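Local coordinates for protein aminopeptidase N (Francisella tularensis subsp. tularensis, PDB 5DLL) that probably trims single amino acids from the N-termini of intracellular peptides as a zinc-dependent aminopeptidase of the M1 family, at residues Lys531-Leu536 with Leu555-Lys560; Phe566-Ser571 with Leu598-Leu603; Gln574-Ile579 with Asp588-Ala593. One frame throughout, in Å; residues are numbered along the deposited sequence.

Contact 1 of 3, residues Lys531-Leu536 with Leu555-Lys560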
loop_
_atom_site.group_PDB
_atom_site.type_symbol
_atom_site.label_atom_id
_atom_site.label_comp_id
_atom_site.label_asym_id
_atom_site.label_seq_id
_atom_site.Cartn_x
_atom_site.Cartn_y
_atom_site.Cartn_z
ATOM N N LYS A 531 12.538 38.076 15.380
ATOM C CA LYS A 531 11.951 37.692 14.088
ATOM C C LYS A 531 12.241 36.219 13.787
ATOM O O LYS A 531 13.365 35.874 13.412
ATOM C CB LYS A 531 12.501 38.572 12.955
ATOM C CG LYS A 531 12.097 38.129 11.551
ATOM C CD LYS A 531 12.566 39.116 10.493
ATOM C CE LYS A 531 11.584 40.261 10.304
ATOM N NZ LYS A 531 10.401 39.860 9.491
ATOM N N PRO A 532 11.228 35.346 13.941
ATOM C CA PRO A 532 11.488 33.924 13.859
ATOM C C PRO A 532 11.299 33.371 12.453
ATOM O O PRO A 532 10.740 34.045 11.583
ATOM C CB PRO A 532 10.420 33.347 14.785
ATOM C CG PRO A 532 9.255 34.271 14.610
ATOM C CD PRO A 532 9.787 35.600 14.127
ATOM N N VAL A 533 11.776 32.148 12.252
ATOM C CA VAL A 533 11.459 31.364 11.060
ATOM C C VAL A 533 10.438 30.302 11.475
ATOM O O VAL A 533 10.551 29.704 12.551
ATOM C CB VAL A 533 12.718 30.739 10.399
ATOM C CG1 VAL A 533 13.606 30.032 11.419
ATOM C CG2 VAL A 533 12.328 29.795 9.264
ATOM N N ALA A 534 9.432 30.089 10.631
ATOM C CA ALA A 534 8.301 29.230 10.981
ATOM C C ALA A 534 8.518 27.784 10.535
ATOM O O ALA A 534 8.974 27.531 9.418
ATOM C CB ALA A 534 7.019 29.784 10.379
ATOM N N SER A 535 8.206 26.849 11.430
ATOM C CA SER A 535 8.165 25.422 11.114
ATOM C C SER A 535 6.704 25.063 10.864
ATOM O O SER A 535 5.903 25.066 11.795
ATOM C CB SER A 535 8.727 24.605 12.277
ATOM O OG SER A 535 8.632 23.219 12.018
ATOM N N LEU A 536 6.364 24.765 9.610
ATOM C CA LEU A 536 4.964 24.651 9.191
ATOM C C LEU A 536 4.624 23.301 8.563
ATOM O O LEU A 536 5.450 22.696 7.875
ATOM C CB LEU A 536 4.629 25.772 8.206
ATOM C CG LEU A 536 4.417 27.150 8.838
ATOM C CD1 LEU A 536 4.431 28.239 7.775
ATOM C CD2 LEU A 536 3.122 27.184 9.634
ATOM N N LEU A 555 15.754 28.092 5.651
ATOM C CA LEU A 555 15.645 26.634 5.554
ATOM C C LEU A 555 16.788 25.949 6.309
ATOM O O LEU A 555 16.589 24.913 6.941
ATOM C CB LEU A 555 15.633 26.182 4.085
ATOM C CG LEU A 555 14.439 26.626 3.229
ATOM C CD1 LEU A 555 14.686 26.335 1.757
ATOM C CD2 LEU A 555 13.154 25.958 3.694
ATOM N N LEU A 556 17.976 26.546 6.252
ATOM C CA LEU A 556 19.153 26.016 6.949
ATOM C C LEU A 556 18.987 26.108 8.471
ATOM O O LEU A 556 19.510 25.273 9.208
ATOM C CB LEU A 556 20.422 26.761 6.505
ATOM C CG LEU A 556 21.613 25.922 6.041
ATOM C CD1 LEU A 556 21.227 24.959 4.928
ATOM C CD2 LEU A 556 22.734 26.851 5.589
ATOM N N HIS A 557 18.259 27.128 8.930
ATOM C CA HIS A 557 17.920 27.275 10.349
ATOM C C HIS A 557 16.920 26.199 10.800
ATOM O O HIS A 557 17.036 25.659 11.901
ATOM C CB HIS A 557 17.350 28.677 10.620
ATOM C CG HIS A 557 17.333 29.061 12.071
ATOM N ND1 HIS A 557 18.408 29.659 12.695
ATOM C CD2 HIS A 557 16.370 28.939 13.016
ATOM C CE1 HIS A 557 18.109 29.884 13.963
ATOM N NE2 HIS A 557 16.880 29.456 14.183
ATOM N N ILE A 558 15.946 25.890 9.943
ATOM C CA ILE A 558 14.979 24.821 10.215
ATOM C C ILE A 558 15.686 23.466 10.241
ATOM O O ILE A 558 15.397 22.627 11.091
ATOM C CB ILE A 558 13.826 24.814 9.183
ATOM C CG1 ILE A 558 12.955 26.063 9.362
ATOM C CG2 ILE A 558 12.957 23.571 9.333
ATOM C CD1 ILE A 558 11.965 26.302 8.241
ATOM N N VAL A 559 16.625 23.268 9.323
ATOM C CA VAL A 559 17.415 22.034 9.290
ATOM C C VAL A 559 18.252 21.864 10.564
ATOM O O VAL A 559 18.455 20.741 11.030
ATOM C CB VAL A 559 18.340 21.989 8.049
ATOM C CG1 VAL A 559 19.299 20.803 8.118
ATOM C CG2 VAL A 559 17.513 21.933 6.769
ATOM N N LYS A 560 18.726 22.975 11.123
ATOM C CA LYS A 560 19.630 22.945 12.274
ATOM C C LYS A 560 18.926 22.800 13.638
ATOM O O LYS A 560 19.356 21.996 14.470
ATOM C CB LYS A 560 20.511 24.202 12.266
ATOM C CG LYS A 560 21.716 24.137 13.191
ATOM C CD LYS A 560 22.576 25.386 13.058
ATOM C CE LYS A 560 23.601 25.491 14.177
ATOM N NZ LYS A 560 24.681 24.476 14.053
#

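Contact 2 of 3, residues Phe566-Ser571 with Leu598-Leu603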
loop_
_atom_site.group_PDB
_atom_site.type_symbol
_atom_site.label_atom_id
_atom_site.label_comp_id
_atom_site.label_asym_id
_atom_site.label_seq_id
_atom_site.Cartn_x
_atom_site.Cartn_y
_atom_site.Cartn_z
ATOM N N PHE A 566 10.650 15.559 10.529
ATOM C CA PHE A 566 10.152 15.596 9.161
ATOM C C PHE A 566 10.552 16.898 8.473
ATOM O O PHE A 566 11.171 16.872 7.411
ATOM C CB PHE A 566 8.631 15.421 9.129
ATOM C CG PHE A 566 8.041 15.480 7.747
ATOM C CD1 PHE A 566 7.990 14.340 6.949
ATOM C CD2 PHE A 566 7.538 16.675 7.240
ATOM C CE1 PHE A 566 7.453 14.392 5.675
ATOM C CE2 PHE A 566 6.997 16.731 5.967
ATOM C CZ PHE A 566 6.956 15.589 5.183
ATOM N N ASN A 567 10.206 18.031 9.085
ATOM C CA ASN A 567 10.502 19.337 8.492
ATOM C C ASN A 567 11.996 19.582 8.304
ATOM O O ASN A 567 12.384 20.397 7.466
ATOM C CB ASN A 567 9.878 20.483 9.306
ATOM C CG ASN A 567 8.489 20.874 8.815
ATOM O OD1 ASN A 567 7.961 20.309 7.855
ATOM N ND2 ASN A 567 7.894 21.857 9.477
ATOM N N ARG A 568 12.826 18.887 9.082
ATOM C CA ARG A 568 14.277 18.936 8.891
ATOM C C ARG A 568 14.665 18.271 7.571
ATOM O O ARG A 568 15.386 18.855 6.767
ATOM C CB ARG A 568 15.012 18.274 10.062
ATOM C CG ARG A 568 14.905 19.043 11.372
ATOM C CD ARG A 568 15.619 18.335 12.516
ATOM N NE ARG A 568 17.065 18.566 12.505
ATOM C CZ ARG A 568 17.890 18.309 13.521
ATOM N NH1 ARG A 568 17.433 17.810 14.666
ATOM N NH2 ARG A 568 19.188 18.558 13.395
ATOM N N TRP A 569 14.178 17.053 7.359
ATOM C CA TRP A 569 14.337 16.358 6.075
ATOM C C TRP A 569 13.700 17.164 4.934
ATOM O O TRP A 569 14.314 17.360 3.889
ATOM C CB TRP A 569 13.730 14.945 6.158
ATOM C CG TRP A 569 13.494 14.262 4.838
ATOM C CD1 TRP A 569 14.355 13.438 4.171
ATOM C CD2 TRP A 569 12.302 14.324 4.043
ATOM N NE1 TRP A 569 13.778 12.995 3.002
ATOM C CE2 TRP A 569 12.518 13.524 2.901
ATOM C CE3 TRP A 569 11.075 14.984 4.182
ATOM C CZ2 TRP A 569 11.555 13.371 1.905
ATOM C CZ3 TRP A 569 10.120 14.831 3.194
ATOM C CH2 TRP A 569 10.364 14.033 2.070
ATOM N N ASP A 570 12.482 17.648 5.149
ATOM C CA ASP A 570 11.729 18.327 4.093
ATOM C C ASP A 570 12.434 19.594 3.622
ATOM O O ASP A 570 12.510 19.856 2.422
ATOM C CB ASP A 570 10.314 18.670 4.575
ATOM C CG ASP A 570 9.366 18.987 3.432
ATOM O OD1 ASP A 570 9.369 18.243 2.429
ATOM O OD2 ASP A 570 8.603 19.973 3.540
ATOM N N SER A 571 12.942 20.371 4.575
ATOM C CA SER A 571 13.650 21.614 4.273
ATOM C C SER A 571 15.018 21.365 3.636
ATOM O O SER A 571 15.470 22.157 2.814
ATOM C CB SER A 571 13.816 22.455 5.541
ATOM O OG SER A 571 12.556 22.802 6.084
ATOM N N LEU A 598 25.172 14.535 9.730
ATOM C CA LEU A 598 25.922 13.285 9.580
ATOM C C LEU A 598 26.527 12.785 10.889
ATOM O O LEU A 598 26.578 11.578 11.120
ATOM C CB LEU A 598 27.020 13.448 8.519
ATOM C CG LEU A 598 28.010 12.297 8.314
ATOM C CD1 LEU A 598 27.305 11.016 7.897
ATOM C CD2 LEU A 598 29.051 12.699 7.281
ATOM N N HIS A 599 26.981 13.705 11.737
ATOM C CA HIS A 599 27.602 13.338 13.014
ATOM C C HIS A 599 26.666 13.479 14.220
ATOM O O HIS A 599 27.125 13.442 15.363
ATOM C CB HIS A 599 28.871 14.170 13.241
ATOM C CG HIS A 599 30.002 13.803 12.334
ATOM N ND1 HIS A 599 30.648 12.588 12.406
ATOM C CD2 HIS A 599 30.608 14.493 11.339
ATOM C CE1 HIS A 599 31.601 12.543 11.493
ATOM N NE2 HIS A 599 31.598 13.687 10.833
ATOM N N ASP A 600 25.364 13.625 13.977
ATOM C CA ASP A 600 24.396 13.744 15.067
ATOM C C ASP A 600 24.284 12.393 15.772
ATOM O O ASP A 600 23.995 11.371 15.140
ATOM C CB ASP A 600 23.026 14.207 14.549
ATOM C CG ASP A 600 22.168 14.846 15.639
ATOM O OD1 ASP A 600 22.080 14.283 16.753
ATOM O OD2 ASP A 600 21.575 15.913 15.377
ATOM N N LYS A 601 24.524 12.402 17.081
ATOM C CA LYS A 601 24.608 11.178 17.872
ATOM C C LYS A 601 23.261 10.762 18.459
ATOM O O LYS A 601 23.031 9.575 18.690
ATOM C CB LYS A 601 25.637 11.353 18.989
ATOM C CG LYS A 601 27.030 11.693 18.484
ATOM C CD LYS A 601 28.045 11.693 19.614
ATOM C CE LYS A 601 29.456 11.910 19.094
ATOM N NZ LYS A 601 30.460 11.889 20.195
ATOM N N ASP A 602 22.385 11.736 18.702
ATOM C CA ASP A 602 21.043 11.475 19.234
ATOM C C ASP A 602 19.976 11.860 18.210
ATOM O O ASP A 602 19.283 12.869 18.351
ATOM C CB ASP A 602 20.829 12.226 20.556
ATOM C CG ASP A 602 21.401 11.482 21.751
ATOM O OD1 ASP A 602 20.913 10.369 22.054
ATOM O OD2 ASP A 602 22.330 12.018 22.393
ATOM N N LEU A 603 19.866 11.037 17.174
ATOM C CA LEU A 603 18.879 11.224 16.120
ATOM C C LEU A 603 18.778 9.910 15.352
ATOM O O LEU A 603 19.805 9.287 15.059
ATOM C CB LEU A 603 19.304 12.361 15.185
ATOM C CG LEU A 603 18.265 12.873 14.181
ATOM C CD1 LEU A 603 17.063 13.484 14.888
ATOM C CD2 LEU A 603 18.900 13.885 13.239
#

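Contact 3 of 3, residues Gln574-Ile579 with Asp588-Ala593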
loop_
_atom_site.group_PDB
_atom_site.type_symbol
_atom_site.label_atom_id
_atom_site.label_comp_id
_atom_site.label_asym_id
_atom_site.label_seq_id
_atom_site.Cartn_x
_atom_site.Cartn_y
_atom_site.Cartn_z
ATOM N N GLN A 574 14.462 20.321 0.066
ATOM C CA GLN A 574 14.043 21.504 -0.685
ATOM C C GLN A 574 15.233 22.364 -1.101
ATOM O O GLN A 574 15.223 22.967 -2.172
ATOM C CB GLN A 574 13.069 22.339 0.145
ATOM C CG GLN A 574 12.533 23.562 -0.580
ATOM C CD GLN A 574 11.150 23.967 -0.106
ATOM O OE1 GLN A 574 10.223 23.154 -0.087
ATOM N NE2 GLN A 574 10.998 25.234 0.268
ATOM N N ILE A 575 16.250 22.419 -0.246
ATOM C CA ILE A 575 17.471 23.174 -0.533
ATOM C C ILE A 575 18.276 22.485 -1.631
ATOM O O ILE A 575 18.587 23.095 -2.654
ATOM C CB ILE A 575 18.344 23.332 0.732
ATOM C CG1 ILE A 575 17.667 24.281 1.726
ATOM C CG2 ILE A 575 19.729 23.861 0.381
ATOM C CD1 ILE A 575 18.169 24.145 3.148
ATOM N N ALA A 576 18.604 21.213 -1.406
ATOM C CA ALA A 576 19.369 20.409 -2.364
ATOM C C ALA A 576 18.731 20.393 -3.759
ATOM O O ALA A 576 19.432 20.412 -4.762
ATOM C CB ALA A 576 19.530 18.985 -1.844
ATOM N N THR A 577 17.403 20.361 -3.811
ATOM C CA THR A 577 16.672 20.394 -5.073
ATOM C C THR A 577 16.845 21.735 -5.790
ATOM O O THR A 577 17.094 21.762 -6.997
ATOM C CB THR A 577 15.174 20.095 -4.849
ATOM O OG1 THR A 577 15.033 18.746 -4.387
ATOM C CG2 THR A 577 14.364 20.269 -6.134
ATOM N N ASN A 578 16.721 22.835 -5.049
ATOM C CA ASN A 578 16.891 24.175 -5.622
ATOM C C ASN A 578 18.334 24.469 -6.052
ATOM O O ASN A 578 18.560 25.252 -6.972
ATOM C CB ASN A 578 16.390 25.247 -4.651
ATOM C CG ASN A 578 14.883 25.195 -4.450
ATOM O OD1 ASN A 578 14.155 24.558 -5.223
ATOM N ND2 ASN A 578 14.404 25.867 -3.409
ATOM N N ILE A 579 19.296 23.833 -5.389
ATOM C CA ILE A 579 20.699 23.884 -5.809
ATOM C C ILE A 579 20.884 23.237 -7.181
ATOM O O ILE A 579 21.601 23.764 -8.034
ATOM C CB ILE A 579 21.620 23.178 -4.777
ATOM C CG1 ILE A 579 21.723 24.005 -3.484
ATOM C CG2 ILE A 579 23.009 22.907 -5.352
ATOM C CD1 ILE A 579 22.599 25.240 -3.582
ATOM N N ASP A 588 28.895 26.845 1.347
ATOM C CA ASP A 588 29.766 26.554 2.491
ATOM C C ASP A 588 28.947 26.286 3.766
ATOM O O ASP A 588 29.233 25.348 4.512
ATOM C CB ASP A 588 30.745 27.717 2.719
ATOM C CG ASP A 588 32.143 27.252 3.111
ATOM O OD1 ASP A 588 32.433 26.041 3.008
ATOM O OD2 ASP A 588 32.962 28.111 3.504
ATOM N N GLU A 589 27.925 27.108 4.001
ATOM C CA GLU A 589 27.038 26.938 5.152
ATOM C C GLU A 589 26.175 25.688 4.998
ATOM O O GLU A 589 25.746 25.100 5.993
ATOM C CB GLU A 589 26.141 28.167 5.345
ATOM C CG GLU A 589 26.868 29.402 5.866
ATOM C CD GLU A 589 27.665 30.128 4.793
ATOM O OE1 GLU A 589 27.084 30.453 3.737
ATOM O OE2 GLU A 589 28.873 30.380 5.004
ATOM N N PHE A 590 25.918 25.295 3.751
ATOM C CA PHE A 590 25.206 24.051 3.451
ATOM C C PHE A 590 26.026 22.828 3.870
ATOM O O PHE A 590 25.524 21.957 4.575
ATOM C CB PHE A 590 24.866 23.975 1.954
ATOM C CG PHE A 590 24.173 22.704 1.548
ATOM C CD1 PHE A 590 22.805 22.550 1.744
ATOM C CD2 PHE A 590 24.885 21.661 0.966
ATOM C CE1 PHE A 590 22.162 21.379 1.374
ATOM C CE2 PHE A 590 24.248 20.488 0.593
ATOM C CZ PHE A 590 22.885 20.346 0.798
ATOM N N LEU A 591 27.282 22.775 3.436
ATOM C CA LEU A 591 28.193 21.681 3.793
ATOM C C LEU A 591 28.253 21.405 5.297
ATOM O O LEU A 591 28.298 20.249 5.716
ATOM C CB LEU A 591 29.609 21.995 3.301
ATOM C CG LEU A 591 29.854 21.873 1.798
ATOM C CD1 LEU A 591 31.090 22.660 1.392
ATOM C CD2 LEU A 591 29.981 20.413 1.393
ATOM N N ASN A 592 28.271 22.467 6.098
ATOM C CA ASN A 592 28.437 22.335 7.545
ATOM C C ASN A 592 27.158 21.912 8.252
ATOM O O ASN A 592 27.220 21.245 9.284
ATOM C CB ASN A 592 28.981 23.632 8.150
ATOM C CG ASN A 592 30.400 23.934 7.700
ATOM O OD1 ASN A 592 31.278 23.066 7.738
ATOM N ND2 ASN A 592 30.633 25.169 7.273
ATOM N N ALA A 593 26.005 22.305 7.712
ATOM C CA ALA A 593 24.717 21.786 8.189
ATOM C C ALA A 593 24.587 20.300 7.830
ATOM O O ALA A 593 24.064 19.500 8.607
ATOM C CB ALA A 593 23.563 22.581 7.596
#

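Contact 1 of 3, residues Lys531-Leu536 with Leu555-Lys560
Val533 meets the helix of Leu555-Lys560 with both of its methyl groups, and each takes a different partner. CG1 approaches the imidazole of His557, lying 3.4 Å from His557 CD2 and 3.9 Å from His557 CG. The methyl comes in obliquely, so the ring offers it neither a clean face nor a clean edge. CG2 turns to the next helical residue, with Val533 CG2 3.7 Å from Ile558 CD1 and 3.8 Å from Ile558 CG1. The split follows from the valine torsion: with chi1 at 48°, CG1 sits between the backbone N and the carbonyl carbon while CG2 points anti to N, and the two methyls part toward neighbouring side chains of one helical turn.

The pairing is a worked example of a β-strand packed against a helix across a domain boundary. Strand 533-535 is an outer strand of a three-stranded antiparallel sheet in the Ig-like domain, whereas helix 552-561 belongs to the helical ARM-like region. The short segments run at 53° to each other, their axes 8.8 Å apart at closest approach.

Ile558 also reaches past the valine to the backbone beyond it. Its CG1 lies beside its own backbone N, chi1 being -68°, and the CD1 at the end of that branch stands 3.4 Å from Ala534 O. The same carbonyl accepts a hydrogen bond from Arg550, so the methyl lies beside a polar atom that already has a partner. Ala534 turns its own CB from the helix and packs on Tyr473 of strand 472-480. The nitrogen next to the touched carbon, His557 NE2, is hydrogen-bonded to Asn503 O, which should limit rotation of the ring beside the valine.

Contact 2 of 3, residues Phe566-Ser571 with Leu598-Leu603
Leu603 lies over one face of the Arg568 guanidinium, and this apolar cover is the more extensive part of the contact. The methyl CD2 lies above the planar group, while Leu603 CD1 is above the same face but displaced toward Arg568 NH1, 4.3 Å away. The leucine thus meets the arginine with the forked end of its chain.

Arg568 projects from helix 565-581 toward the loop between helices 588-598 and 605-612, both helices belonging to the ARM-like C-terminal region. Its chain is extended as far as CD and then bends, chi3 being 81°. The bend turns the guanidinium back to helix 552-561, where Arg568 NE donates a hydrogen bond to Val559 O. That bond, made outside the two segments, is the stronger polar tie of the side chain and fixes the base of the planar group.

The polar part of the contact is looser. Asp600 OD2 is 4.1 Å from Arg568 NH2, too far for a salt bridge, and it sits obliquely to the guanidinium, with the carboxylate plane turned 61° from it. Arg568 NH2 also has a hydrogen-bond partner outside the two segments. The other carboxylate oxygen is engaged within its own loop, where Asp602 N makes a weak hydrogen bond of 3.2 Å to Asp600 OD1. All three touching residues are partly exposed, so solvent probably shares in this charged pairing.

The chemistry therefore implies a surface contact in which opposite charges attract at a distance, probably screened by water, while most of the buried area comes from leucine methyls over a flat cation already hydrogen-bonded to another helix.

Contact 3 of 3, residues Gln574-Ile579 with Asp588-Ala593
Phe590 reaches from helix 588-598 to Ile575 and Ala576 on helix 565-581, and apolar packing accounts for the whole of the contact. The branch methyl of the isoleucine does most of the touching: Ile575 CG2 lies 3.6 Å from both Phe590 CD1 and Phe590 CE1, so it is equally near the two ends of the CD1-CE1 bond. It arrives obliquely, and the isoleucine and phenylalanine chains run alongside each other, pointing opposite ways. The phenylalanine has CG anti to its own backbone N, at a chi1 of 178°, which carries the ring toward helix 565-581. At the end of that ring the contact is lighter, with Ala576 CB 4.5 Å from Phe590 CZ.

The two helices follow each other in the chain, joined by a short connection, and run roughly antiparallel, a helical hairpin of the kind from which ARM-like α-solenoids are built. Ile575 and Phe590 are also the residues whose CA atoms come nearest across the two segments, 8.7 Å apart.

Hydrogen bonding stays within each helix. Ile579 N bonds to Ile575 O at 2.9 Å, while in the other segment Ala593 N bonds to Glu589 O at 3.3 Å. At the start of helix 588-598, Asn587 OD1 accepts from Glu589 N.

Further apolar contacts extend the packing beyond the two segments. Ile575 also rests on Leu555 and Leu556 of helix 552-561, and Ala576 on Ile614.

How the contacts relate
Contacts 1 and 3 are buried and held by aliphatic and aromatic side chains, whereas contact 2 lies at the surface and mixes methyl packing with a distant charge pair. Helix 565-581 serves both contact 2 and contact 3, at successive positions along its length, and contact 3 is nested within the chain loop that contact 2 closes. Only contact 1 spans two domains; the others stay in the ARM-like region. Helix 552-561 ties the set together: Leu555 and Leu556 pack on Ile575 of contact 3, while Ile558 CG2 touches Ser571 OG of the 566-571 segment. All three lie away from the zinc site.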